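Histidine acid phosphatase (Bifidobacterium longum subsp. infantis, PDB 6RXD) probably removes phosphate groups from inositol polyphosphates such as phytate, acting as a histidine acid phosphatase of the MINPP type. Local coordinates at residues 116-121 with 445-450; 449-454 with 490-495; 467-470 with 475-478. All blocks are in the same frame, centred on the assembly; numbering follows the deposited sequence.

Contact 1 (116-121 with 445-450)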
# COMPACT_ATOMS: atom_id res chain seq x y z
N TYR A 116 -6.15 19.85 1.19
CA TYR A 116 -6.63 21.18 1.58
C TYR A 116 -7.17 21.92 0.36
O TYR A 116 -8.26 22.51 0.41
CB TYR A 116 -5.54 22.03 2.25
CG TYR A 116 -5.99 23.46 2.36
CD1 TYR A 116 -7.00 23.83 3.24
CD2 TYR A 116 -5.45 24.44 1.54
CE1 TYR A 116 -7.45 25.15 3.33
CE2 TYR A 116 -5.89 25.77 1.62
CZ TYR A 116 -6.89 26.10 2.51
OH TYR A 116 -7.32 27.41 2.59
N GLN A 117 -6.40 21.89 -0.73
CA GLN A 117 -6.73 22.67 -1.91
C GLN A 117 -8.07 22.29 -2.52
O GLN A 117 -8.85 23.16 -2.91
CB GLN A 117 -5.59 22.57 -2.94
CG GLN A 117 -4.35 23.33 -2.51
CD GLN A 117 -3.13 23.05 -3.35
OE1 GLN A 117 -3.11 22.11 -4.14
NE2 GLN A 117 -2.08 23.85 -3.16
N ARG A 118 -8.35 20.99 -2.56
CA ARG A 118 -9.61 20.52 -3.13
C ARG A 118 -10.81 20.94 -2.29
O ARG A 118 -11.91 21.15 -2.81
CB ARG A 118 -9.61 18.99 -3.29
CG ARG A 118 -10.80 18.48 -4.09
CD ARG A 118 -10.69 16.99 -4.34
NE ARG A 118 -11.14 16.19 -3.19
CZ ARG A 118 -10.32 15.55 -2.36
NH1 ARG A 118 -9.01 15.60 -2.53
NH2 ARG A 118 -10.83 14.85 -1.36
N ASN A 119 -10.59 21.05 -0.98
CA ASN A 119 -11.67 21.40 -0.07
C ASN A 119 -11.39 22.69 0.65
O ASN A 119 -11.68 22.81 1.84
CB ASN A 119 -11.95 20.28 0.93
CG ASN A 119 -12.88 19.23 0.37
OD1 ASN A 119 -14.04 19.52 0.06
ND2 ASN A 119 -12.39 18.02 0.23
N ARG A 120 -10.83 23.64 -0.08
CA ARG A 120 -10.51 24.95 0.48
C ARG A 120 -11.72 25.60 1.15
O ARG A 120 -11.61 26.14 2.26
CB ARG A 120 -9.95 25.85 -0.63
CG ARG A 120 -9.65 27.26 -0.17
CD ARG A 120 -9.12 28.11 -1.33
NE ARG A 120 -7.89 27.55 -1.88
CZ ARG A 120 -6.67 27.87 -1.47
NH1 ARG A 120 -6.49 28.75 -0.49
NH2 ARG A 120 -5.61 27.31 -2.03
N SER A 121 -12.89 25.53 0.51
CA SER A 121 -14.07 26.16 1.10
C SER A 121 -14.44 25.51 2.43
O SER A 121 -14.68 26.21 3.42
CB SER A 121 -15.26 26.09 0.14
OG SER A 121 -16.37 26.74 0.71
N ASN A 445 -4.62 5.69 -1.87
CA ASN A 445 -5.59 6.31 -0.99
C ASN A 445 -6.99 6.40 -1.58
O ASN A 445 -7.17 6.50 -2.79
CB ASN A 445 -5.10 7.69 -0.52
CG ASN A 445 -4.94 8.68 -1.65
OD1 ASN A 445 -5.83 9.49 -1.93
ND2 ASN A 445 -3.80 8.62 -2.32
N VAL A 446 -7.97 6.37 -0.69
CA VAL A 446 -9.35 6.59 -1.06
C VAL A 446 -9.80 7.82 -0.30
O VAL A 446 -9.54 7.94 0.89
CB VAL A 446 -10.23 5.39 -0.67
CG1 VAL A 446 -11.71 5.73 -0.83
CG2 VAL A 446 -9.85 4.15 -1.51
N GLN A 447 -10.45 8.76 -0.99
CA GLN A 447 -10.98 9.95 -0.34
C GLN A 447 -12.45 10.12 -0.72
O GLN A 447 -12.83 9.88 -1.87
CB GLN A 447 -10.18 11.19 -0.76
CG GLN A 447 -8.69 11.11 -0.39
CD GLN A 447 -7.96 12.40 -0.66
OE1 GLN A 447 -8.47 13.49 -0.36
NE2 GLN A 447 -6.77 12.30 -1.23
N TRP A 448 -13.28 10.53 0.24
CA TRP A 448 -14.68 10.84 -0.07
C TRP A 448 -14.94 12.27 0.31
O TRP A 448 -14.53 12.71 1.40
CB TRP A 448 -15.64 9.97 0.75
CG TRP A 448 -15.71 8.52 0.38
CD1 TRP A 448 -14.98 7.86 -0.56
CD2 TRP A 448 -16.56 7.54 0.99
NE1 TRP A 448 -15.33 6.52 -0.58
CE2 TRP A 448 -16.30 6.31 0.37
CE3 TRP A 448 -17.52 7.61 2.00
CZ2 TRP A 448 -16.96 5.13 0.73
CZ3 TRP A 448 -18.18 6.44 2.37
CH2 TRP A 448 -17.90 5.22 1.73
N ASP A 449 -15.64 12.99 -0.56
CA ASP A 449 -16.12 14.34 -0.25
C ASP A 449 -17.63 14.30 -0.04
O ASP A 449 -18.34 13.63 -0.79
CB ASP A 449 -15.82 15.30 -1.39
CG ASP A 449 -14.34 15.44 -1.66
OD1 ASP A 449 -13.55 15.37 -0.70
OD2 ASP A 449 -13.96 15.61 -2.83
N VAL A 450 -18.12 15.03 0.97
CA VAL A 450 -19.54 15.02 1.27
C VAL A 450 -20.08 16.44 1.27
O VAL A 450 -19.54 17.32 1.95
CB VAL A 450 -19.83 14.38 2.64
CG1 VAL A 450 -21.34 14.30 2.89
CG2 VAL A 450 -19.21 13.00 2.72
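Gln447 is the first residue of segment 445-450, on strand 445-453, to meet the end of helix 102-118, and its amide oxygen illustrates how one acceptor can serve two donors of a single arginine. NH1 and NH2 of Arg118 both bond to Gln447 OE1, at 3.1 Å and 2.9 Å, approaching from the same face of the amide and well above its plane, while the oxygen itself lies in the plane of the guanidinium. The amide is kept from turning by its other end, since Gln447 NE2 gives a nearly straight bond of 3.0 Å to OD1 of Asn445, two residues earlier on the strand. Trp448 points the other way, to helix 372-386 beyond the sheet. Asp449 returns to the near side and meets the same guanidinium side-on, the two flat groups turned only 29° apart. Arg118 NE reaches Asp449 OD2 at 2.9 Å on its syn lone pair, and Arg118 NH2 closes the salt bridge to Asp449 OD1 at 2.8 Å; a bend at chi3 (81°) of Arg118 presents this edge. Asn119 ND2 adds a third bond, 3.0 Å to Asp449 OD1, from above the carboxylate plane. Thr39 and Arg469 also bind this buried carboxylate, so it is likely to stay ionised. A bidentate, side-on arginine-carboxylate salt bridge, joining the last turn of a helix to a neighbouring strand, here ties the helical layer to the central sheet of the alpha/beta domain of the histidine phosphatase fold.

Contact 2 (449-454 with 490-495)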
# COMPACT_ATOMS: atom_id res chain seq x y z
N ASP A 449 -15.64 12.99 -0.56
CA ASP A 449 -16.12 14.34 -0.25
C ASP A 449 -17.63 14.30 -0.04
O ASP A 449 -18.34 13.63 -0.79
CB ASP A 449 -15.82 15.30 -1.39
CG ASP A 449 -14.34 15.44 -1.66
OD1 ASP A 449 -13.55 15.37 -0.70
OD2 ASP A 449 -13.96 15.61 -2.83
N VAL A 450 -18.12 15.03 0.97
CA VAL A 450 -19.54 15.02 1.27
C VAL A 450 -20.08 16.44 1.27
O VAL A 450 -19.54 17.32 1.95
CB VAL A 450 -19.83 14.38 2.64
CG1 VAL A 450 -21.34 14.30 2.89
CG2 VAL A 450 -19.21 13.00 2.72
N TYR A 451 -21.13 16.67 0.49
CA TYR A 451 -21.75 17.98 0.40
C TYR A 451 -23.21 17.87 0.85
O TYR A 451 -23.77 16.77 0.89
CB TYR A 451 -21.71 18.50 -1.03
CG TYR A 451 -20.40 19.09 -1.52
CD1 TYR A 451 -20.39 20.29 -2.21
CD2 TYR A 451 -19.19 18.44 -1.32
CE1 TYR A 451 -19.22 20.84 -2.70
CE2 TYR A 451 -17.99 18.99 -1.80
CZ TYR A 451 -18.02 20.18 -2.49
OH TYR A 451 -16.85 20.73 -2.97
N ALA A 452 -23.82 19.00 1.18
CA ALA A 452 -25.22 18.99 1.60
C ALA A 452 -25.93 20.23 1.10
O ALA A 452 -25.30 21.27 0.91
CB ALA A 452 -25.33 18.89 3.12
N ARG A 453 -27.23 20.10 0.87
CA ARG A 453 -28.06 21.25 0.57
C ARG A 453 -28.76 21.66 1.86
O ARG A 453 -29.36 20.82 2.55
CB ARG A 453 -29.09 20.89 -0.51
CG ARG A 453 -30.08 21.99 -0.81
CD ARG A 453 -31.03 21.60 -1.91
NE ARG A 453 -31.96 22.68 -2.24
CZ ARG A 453 -32.91 22.59 -3.16
NH1 ARG A 453 -33.07 21.47 -3.85
NH2 ARG A 453 -33.71 23.63 -3.39
N LYS A 454 -28.68 22.95 2.20
CA LYS A 454 -29.20 23.45 3.47
C LYS A 454 -30.72 23.57 3.52
O LYS A 454 -31.39 23.75 2.50
CB LYS A 454 -28.59 24.82 3.78
CG LYS A 454 -27.33 24.77 4.62
CD LYS A 454 -26.75 26.17 4.83
CE LYS A 454 -25.71 26.17 5.94
NZ LYS A 454 -26.32 25.84 7.25
N SER A 490 -23.65 11.88 -13.37
CA SER A 490 -23.05 12.39 -12.14
C SER A 490 -22.20 11.32 -11.46
O SER A 490 -22.47 10.12 -11.60
CB SER A 490 -24.14 12.85 -11.17
OG SER A 490 -23.57 13.39 -9.99
N THR A 491 -21.17 11.78 -10.74
CA THR A 491 -20.37 10.91 -9.87
C THR A 491 -20.66 11.18 -8.40
O THR A 491 -19.91 10.73 -7.53
CB THR A 491 -18.86 11.11 -10.12
OG1 THR A 491 -18.56 12.51 -10.07
CG2 THR A 491 -18.46 10.55 -11.47
N TRP A 492 -21.74 11.91 -8.13
CA TRP A 492 -22.19 12.14 -6.76
C TRP A 492 -23.33 11.17 -6.42
O TRP A 492 -24.18 10.91 -7.27
CB TRP A 492 -22.66 13.59 -6.58
CG TRP A 492 -21.55 14.56 -6.77
CD1 TRP A 492 -21.08 15.04 -7.96
CD2 TRP A 492 -20.75 15.16 -5.75
NE1 TRP A 492 -20.02 15.90 -7.74
CE2 TRP A 492 -19.80 15.99 -6.39
CE3 TRP A 492 -20.74 15.07 -4.35
CZ2 TRP A 492 -18.85 16.73 -5.68
CZ3 TRP A 492 -19.80 15.80 -3.64
CH2 TRP A 492 -18.87 16.63 -4.31
N TYR A 493 -23.33 10.68 -5.18
CA TYR A 493 -24.30 9.68 -4.73
C TYR A 493 -24.89 10.08 -3.39
O TYR A 493 -24.17 10.54 -2.49
CB TYR A 493 -23.60 8.34 -4.54
CG TYR A 493 -23.04 7.75 -5.80
CD1 TYR A 493 -23.69 6.71 -6.43
CD2 TYR A 493 -21.86 8.24 -6.35
CE1 TYR A 493 -23.17 6.15 -7.60
CE2 TYR A 493 -21.33 7.68 -7.53
CZ TYR A 493 -21.99 6.64 -8.13
OH TYR A 493 -21.48 6.08 -9.28
N LYS A 494 -26.19 9.85 -3.22
CA LYS A 494 -26.83 10.09 -1.93
C LYS A 494 -26.25 9.18 -0.85
O LYS A 494 -25.92 8.01 -1.11
CB LYS A 494 -28.33 9.82 -2.01
CG LYS A 494 -29.14 10.91 -2.68
CD LYS A 494 -30.63 10.67 -2.42
CE LYS A 494 -31.50 11.71 -3.13
NZ LYS A 494 -32.97 11.43 -2.94
N LEU A 495 -26.14 9.72 0.36
CA LEU A 495 -25.66 8.94 1.50
C LEU A 495 -26.57 7.73 1.75
O LEU A 495 -26.10 6.64 2.07
CB LEU A 495 -25.58 9.82 2.74
CG LEU A 495 -25.11 9.14 4.03
CD1 LEU A 495 -23.69 8.64 3.90
CD2 LEU A 495 -25.23 10.11 5.20
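Trp492 reaches from segment 490-495 to the ring of Tyr451, and its side chain can be followed atom by atom as an example of an aromatic bridging past a strand. With CG anti to the carbonyl carbon (chi1 -64°), the indole is directed from CB toward strand 445-453, where it meets Tyr451. The backbone N of Trp492 is itself held by Ser490 OG at 3.0 Å, closing an ST turn, and the same hydroxyl oxygen sits at the edge of the indole. Further along, NE1 has a weak hydrogen bond to Ser28. Strand 467-472 lies between the two partners in the mixed sheet of this histidine phosphatase domain, and the indole passes over it, touching Ile467 and Arg469. Its far corner makes the contact. Trp492 CZ3 comes 3.9 Å from Asp449 O and 3.6 Å from Tyr451 CD2. Trp492 CH2, the outermost atom, lies 3.5 Å from Tyr451 CD2 and 3.6 Å from Tyr451 CE2, over one face of the phenol ring but displaced toward its rim. The pair is edge-to-face, with the edge of Trp492 directed at Tyr451, ring planes 70° apart and centroids separated by 4.8 Å. On another side Trp492 CH2 comes 4.4 Å from Asp449 CB.

Contact 3 (467-470 with 475-478)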
# COMPACT_ATOMS: atom_id res chain seq x y z
N ILE A 467 -24.73 14.21 -0.07
CA ILE A 467 -24.25 13.51 -1.25
C ILE A 467 -22.74 13.33 -1.19
O ILE A 467 -22.04 14.09 -0.51
CB ILE A 467 -24.65 14.24 -2.55
CG1 ILE A 467 -24.09 15.66 -2.57
CG2 ILE A 467 -26.18 14.25 -2.70
CD1 ILE A 467 -24.27 16.35 -3.92
N VAL A 468 -22.24 12.30 -1.86
CA VAL A 468 -20.86 11.88 -1.67
C VAL A 468 -20.20 11.59 -3.00
O VAL A 468 -20.83 11.04 -3.90
CB VAL A 468 -20.83 10.58 -0.82
CG1 VAL A 468 -19.39 10.14 -0.50
CG2 VAL A 468 -21.63 10.74 0.50
N ARG A 469 -18.91 11.93 -3.12
CA ARG A 469 -18.13 11.69 -4.33
C ARG A 469 -16.80 11.08 -3.93
O ARG A 469 -16.22 11.49 -2.93
CB ARG A 469 -17.91 13.04 -5.05
CG ARG A 469 -17.00 13.02 -6.27
CD ARG A 469 -15.53 13.31 -5.92
NE ARG A 469 -15.28 14.63 -5.33
CZ ARG A 469 -15.34 15.79 -5.99
NH1 ARG A 469 -15.69 15.80 -7.26
NH2 ARG A 469 -15.07 16.93 -5.37
N MET A 470 -16.30 10.10 -4.70
CA MET A 470 -15.05 9.41 -4.36
C MET A 470 -13.90 9.70 -5.32
O MET A 470 -14.10 9.81 -6.54
CB MET A 470 -15.29 7.89 -4.30
CG MET A 470 -14.00 7.04 -4.22
SD MET A 470 -14.30 5.35 -3.65
CE MET A 470 -15.64 4.87 -4.76
N ASN A 475 -7.88 10.00 -8.59
CA ASN A 475 -8.72 10.01 -9.78
C ASN A 475 -10.17 9.94 -9.34
O ASN A 475 -10.52 9.11 -8.51
CB ASN A 475 -8.41 8.81 -10.67
CG ASN A 475 -6.99 8.82 -11.19
OD1 ASN A 475 -6.55 9.81 -11.79
ND2 ASN A 475 -6.25 7.74 -10.94
N GLU A 476 -11.01 10.80 -9.89
CA GLU A 476 -12.44 10.74 -9.59
C GLU A 476 -13.03 9.51 -10.26
O GLU A 476 -12.86 9.30 -11.47
CB GLU A 476 -13.16 12.01 -10.05
CG GLU A 476 -14.65 12.07 -9.67
CD GLU A 476 -15.23 13.45 -9.87
OE1 GLU A 476 -14.59 14.26 -10.58
OE2 GLU A 476 -16.31 13.75 -9.30
N VAL A 477 -13.72 8.69 -9.47
CA VAL A 477 -14.30 7.45 -9.97
C VAL A 477 -15.73 7.32 -9.50
O VAL A 477 -16.10 7.86 -8.46
CB VAL A 477 -13.48 6.21 -9.51
CG1 VAL A 477 -12.09 6.21 -10.14
CG2 VAL A 477 -13.40 6.16 -7.99
N PRO A 478 -16.55 6.60 -10.27
CA PRO A 478 -17.88 6.24 -9.78
C PRO A 478 -17.75 5.25 -8.64
O PRO A 478 -16.73 4.57 -8.52
CB PRO A 478 -18.53 5.56 -10.99
CG PRO A 478 -17.37 5.06 -11.83
CD PRO A 478 -16.29 6.10 -11.64
O HOH W 1 -17.87 9.06 -6.71
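The beta hairpin of strands 467-472 and 475-477 brings Met470 beside Val477 and lets the side chain of Arg469 reach Glu476, and shows how side chains and water can supplement a short, splayed strand pairing. The two short segments run at 130° to each other rather than fully antiparallel. One direct backbone bond joins them, Val477 N to Met470 O at 3.2 Å and nearly straight; the same oxygen also receives a CA-H...O contact from Glu476. The second link between Met470 and Val477 passes through a water, which accepts from Met470 N and donates to Val477 O. Arg469 bends at chi2 (-92°) and chi3, bringing NH1 to Glu476 OE2 at 3.0 Å in a salt bridge. The carboxylate oxygen lies in the guanidinium plane but is approached from above its own plane, the two groups standing 76° apart. Ser28 and Thr491 also bond to this oxygen. A leucine in place of Arg469 would probably leave Glu476 without this charged partner and take one of the two arginines from Asp449, weakening the tie between the hairpin and strand 445-453. Apolar packing brings Met470 CG 3.9 Å from Val477 CG2. Separately, the methyl Met470 CE packs 3.9 Å from the backbone oxygen Pro478 O.

All three contacts belong to one edge region of the same mixed sheet, with centres 9 to 13 Å apart. Contacts 1 and 2 share strand 445-453, whose Asp449 and Val450 belong to both. Strand 467-472 lies next to it and carries contact 3. Along the chain, contact 1 closes before contact 3 opens, and contact 3 is nested within the loop closed by contact 2. Salt bridge Asp449-Arg469 links contacts 1 and 3, and Thr491, probably hydrogen-bonded to Glu476, links contacts 2 and 3. A long-range helix contact and a local hairpin thus join a helix, the sheet and the C-terminal segment in a single framework, away from the zinc ions bound here.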